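PDB 3S06: motility protein B from Helicobacter pylori, which probably forms, together with MotA, the stator of the flagellar motor and may fasten it to the cell wall through this periplasmic, OmpA-like domain. Local coordinates for residues Ile26-Ser31 with Arg136-Phe141. Numbering follows the deposited sequence. Where two conformers were deposited one is given.
Sequences ILKLPS and RVEIFF
The carboxylate of Glu-138 is met obliquely at OE2 from opposite sides of its plane: Lys-28 NZ, in one of its two conformers, lies 2.8 Å from Glu-138 OE2, and Arg-136 NE 2.7 Å from the same oxygen, which lies in the guanidinium plane, at its edge. Lysine suits this place because its flexible chain runs alongside Glu-138 and then bends at the end (chi4 -82°), bringing NZ to OE2; Glu-19 is its second acidic partner. OE1 pairs with Arg-70, so three cations share one buried carboxylate and would probably keep it ionised. Ile-26 CG2 packs 3.5 Å from Glu-138 CD, and its CG1 meets the edge of the Phe-140 ring. Strands 24-29 and 137-142 are antiparallel neighbours in the mixed sheet of the OmpA-like fold, the latter also flanking 66-74. Leu-27 exchanges two nearly straight backbone bonds with Ile-139; Leu-29 and Val-137 form a second, more bent pair (148° each). Alternation sends Leu-27, Leu-29, Val-137 and Ile-139 to the other face, where apolar branched chains suit packing: Leu-27, Leu-29 and Ile-139 touch Ile-54 of helix 48-57. Leu-27 CD1 touches the Phe-141 ring edge, and both residues also pack against a second subunit.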
loop_
_atom_site.group_PDB
_atom_site.type_symbol
_atom_site.label_atom_id
_atom_site.label_comp_id
_atom_site.label_asym_id
_atom_site.label_seq_id
_atom_site.Cartn_x
_atom_site.Cartn_y
_atom_site.Cartn_z
ATOM N N ILE A 26 13.263 -2.293 5.435
ATOM C CA ILE A 26 13.879 -3.219 6.390
ATOM C C ILE A 26 15.395 -3.058 6.354
ATOM O O ILE A 26 16.002 -3.186 5.283
ATOM C CB ILE A 26 13.535 -4.683 6.029
ATOM C CG1 ILE A 26 12.002 -4.843 5.958
ATOM C CG2 ILE A 26 14.090 -5.622 7.110
ATOM C CD1 ILE A 26 11.477 -6.200 5.484
ATOM N N LEU A 27 15.992 -2.772 7.506
ATOM C CA LEU A 27 17.452 -2.871 7.630
ATOM C C LEU A 27 17.773 -4.225 8.244
ATOM O O LEU A 27 17.343 -4.515 9.356
ATOM C CB LEU A 27 18.015 -1.758 8.502
ATOM C CG LEU A 27 18.063 -0.362 7.924
ATOM C CD1 LEU A 27 18.528 0.540 9.064
ATOM C CD2 LEU A 27 19.038 -0.322 6.724
ATOM N N LYS A 28 18.503 -5.054 7.497
ATOM C CA LYS A 28 18.768 -6.412 7.931
ATOM C C LYS A 28 20.152 -6.454 8.567
ATOM O O LYS A 28 21.167 -6.168 7.919
ATOM C CB LYS A 28 18.640 -7.389 6.749
ATOM C CG LYS A 28 17.195 -7.745 6.458
ATOM C CD LYS A 28 17.089 -8.705 5.318
ATOM C CE LYS A 28 15.791 -8.503 4.617
ATOM N NZ LYS A 28 14.710 -9.226 5.339
ATOM N N LEU A 29 20.187 -6.767 9.863
ATOM C CA LEU A 29 21.442 -6.758 10.608
ATOM C C LEU A 29 21.795 -8.179 11.034
ATOM O O LEU A 29 21.259 -8.677 12.027
ATOM C CB LEU A 29 21.346 -5.849 11.852
ATOM C CG LEU A 29 20.744 -4.463 11.581
ATOM C CD1 LEU A 29 20.503 -3.738 12.893
ATOM C CD2 LEU A 29 21.628 -3.669 10.632
ATOM N N PRO A 30 22.704 -8.847 10.287
ATOM C CA PRO A 30 23.109 -10.206 10.696
ATOM C C PRO A 30 23.644 -10.230 12.121
ATOM O O PRO A 30 24.167 -9.213 12.609
ATOM C CB PRO A 30 24.209 -10.571 9.679
ATOM C CG PRO A 30 23.892 -9.699 8.472
ATOM C CD PRO A 30 23.460 -8.385 9.111
ATOM N N SER A 31 23.501 -11.383 12.782
ATOM C CA SER A 31 23.865 -11.524 14.196
ATOM C C SER A 31 25.216 -10.879 14.537
ATOM O O SER A 31 25.343 -10.158 15.535
ATOM C CB SER A 31 23.915 -12.999 14.581
ATOM O OG SER A 31 24.198 -13.125 15.965
ATOM N N ARG A 136 19.364 -12.913 12.445
ATOM C CA ARG A 136 19.475 -11.448 12.340
ATOM C C ARG A 136 18.507 -10.747 13.275
ATOM O O ARG A 136 17.551 -11.353 13.792
ATOM C CB ARG A 136 19.163 -10.984 10.899
ATOM C CG ARG A 136 17.669 -11.151 10.512
ATOM C CD ARG A 136 17.471 -11.012 8.998
ATOM N NE ARG A 136 16.083 -11.278 8.625
ATOM C CZ ARG A 136 15.559 -12.485 8.457
ATOM N NH1 ARG A 136 16.295 -13.582 8.668
ATOM N NH2 ARG A 136 14.267 -12.605 8.111
ATOM N N VAL A 137 18.768 -9.462 13.487
ATOM C CA VAL A 137 17.738 -8.552 13.914
ATOM C C VAL A 137 17.429 -7.617 12.734
ATOM O O VAL A 137 18.341 -7.165 12.026
ATOM C CB VAL A 137 18.174 -7.790 15.172
ATOM C CG1 VAL A 137 17.229 -6.630 15.480
ATOM C CG2 VAL A 137 18.250 -8.754 16.395
ATOM N N GLU A 138 16.140 -7.343 12.509
ATOM C CA GLU A 138 15.733 -6.390 11.490
ATOM C C GLU A 138 15.218 -5.125 12.112
ATOM O O GLU A 138 14.619 -5.161 13.192
ATOM C CB GLU A 138 14.565 -6.980 10.681
ATOM C CG GLU A 138 14.981 -8.086 9.770
ATOM C CD GLU A 138 13.843 -8.627 8.929
ATOM O OE1 GLU A 138 12.656 -8.252 9.151
ATOM O OE2 GLU A 138 14.165 -9.434 8.038
ATOM N N ILE A 139 15.462 -3.991 11.464
ATOM C CA ILE A 139 14.759 -2.789 11.879
ATOM C C ILE A 139 13.786 -2.485 10.754
ATOM O O ILE A 139 14.174 -2.302 9.595
ATOM C CB ILE A 139 15.687 -1.602 12.159
ATOM C CG1 ILE A 139 16.772 -2.000 13.152
ATOM C CG2 ILE A 139 14.869 -0.400 12.721
ATOM C CD1 ILE A 139 17.802 -0.948 13.329
ATOM N N PHE A 140 12.514 -2.458 11.114
ATOM C CA PHE A 140 11.428 -2.334 10.126
ATOM C C PHE A 140 10.765 -0.981 10.335
ATOM O O PHE A 140 10.367 -0.641 11.474
ATOM C CB PHE A 140 10.434 -3.481 10.320
ATOM C CG PHE A 140 9.217 -3.393 9.426
ATOM C CD1 PHE A 140 9.351 -3.444 8.046
ATOM C CD2 PHE A 140 7.942 -3.256 9.976
ATOM C CE1 PHE A 140 8.203 -3.366 7.209
ATOM C CE2 PHE A 140 6.804 -3.191 9.152
ATOM C CZ PHE A 140 6.960 -3.231 7.756
ATOM N N PHE A 141 10.688 -0.213 9.247
ATOM C CA PHE A 141 10.143 1.137 9.266
ATOM C C PHE A 141 8.802 1.141 8.549
ATOM O O PHE A 141 8.718 0.760 7.385
ATOM C CB PHE A 141 11.086 2.102 8.555
ATOM C CG PHE A 141 12.459 2.168 9.173
ATOM C CD1 PHE A 141 12.771 3.192 10.061
ATOM C CD2 PHE A 141 13.434 1.227 8.852
ATOM C CE1 PHE A 141 14.049 3.266 10.638
ATOM C CE2 PHE A 141 14.704 1.287 9.416
ATOM C CZ PHE A 141 15.015 2.316 10.294
#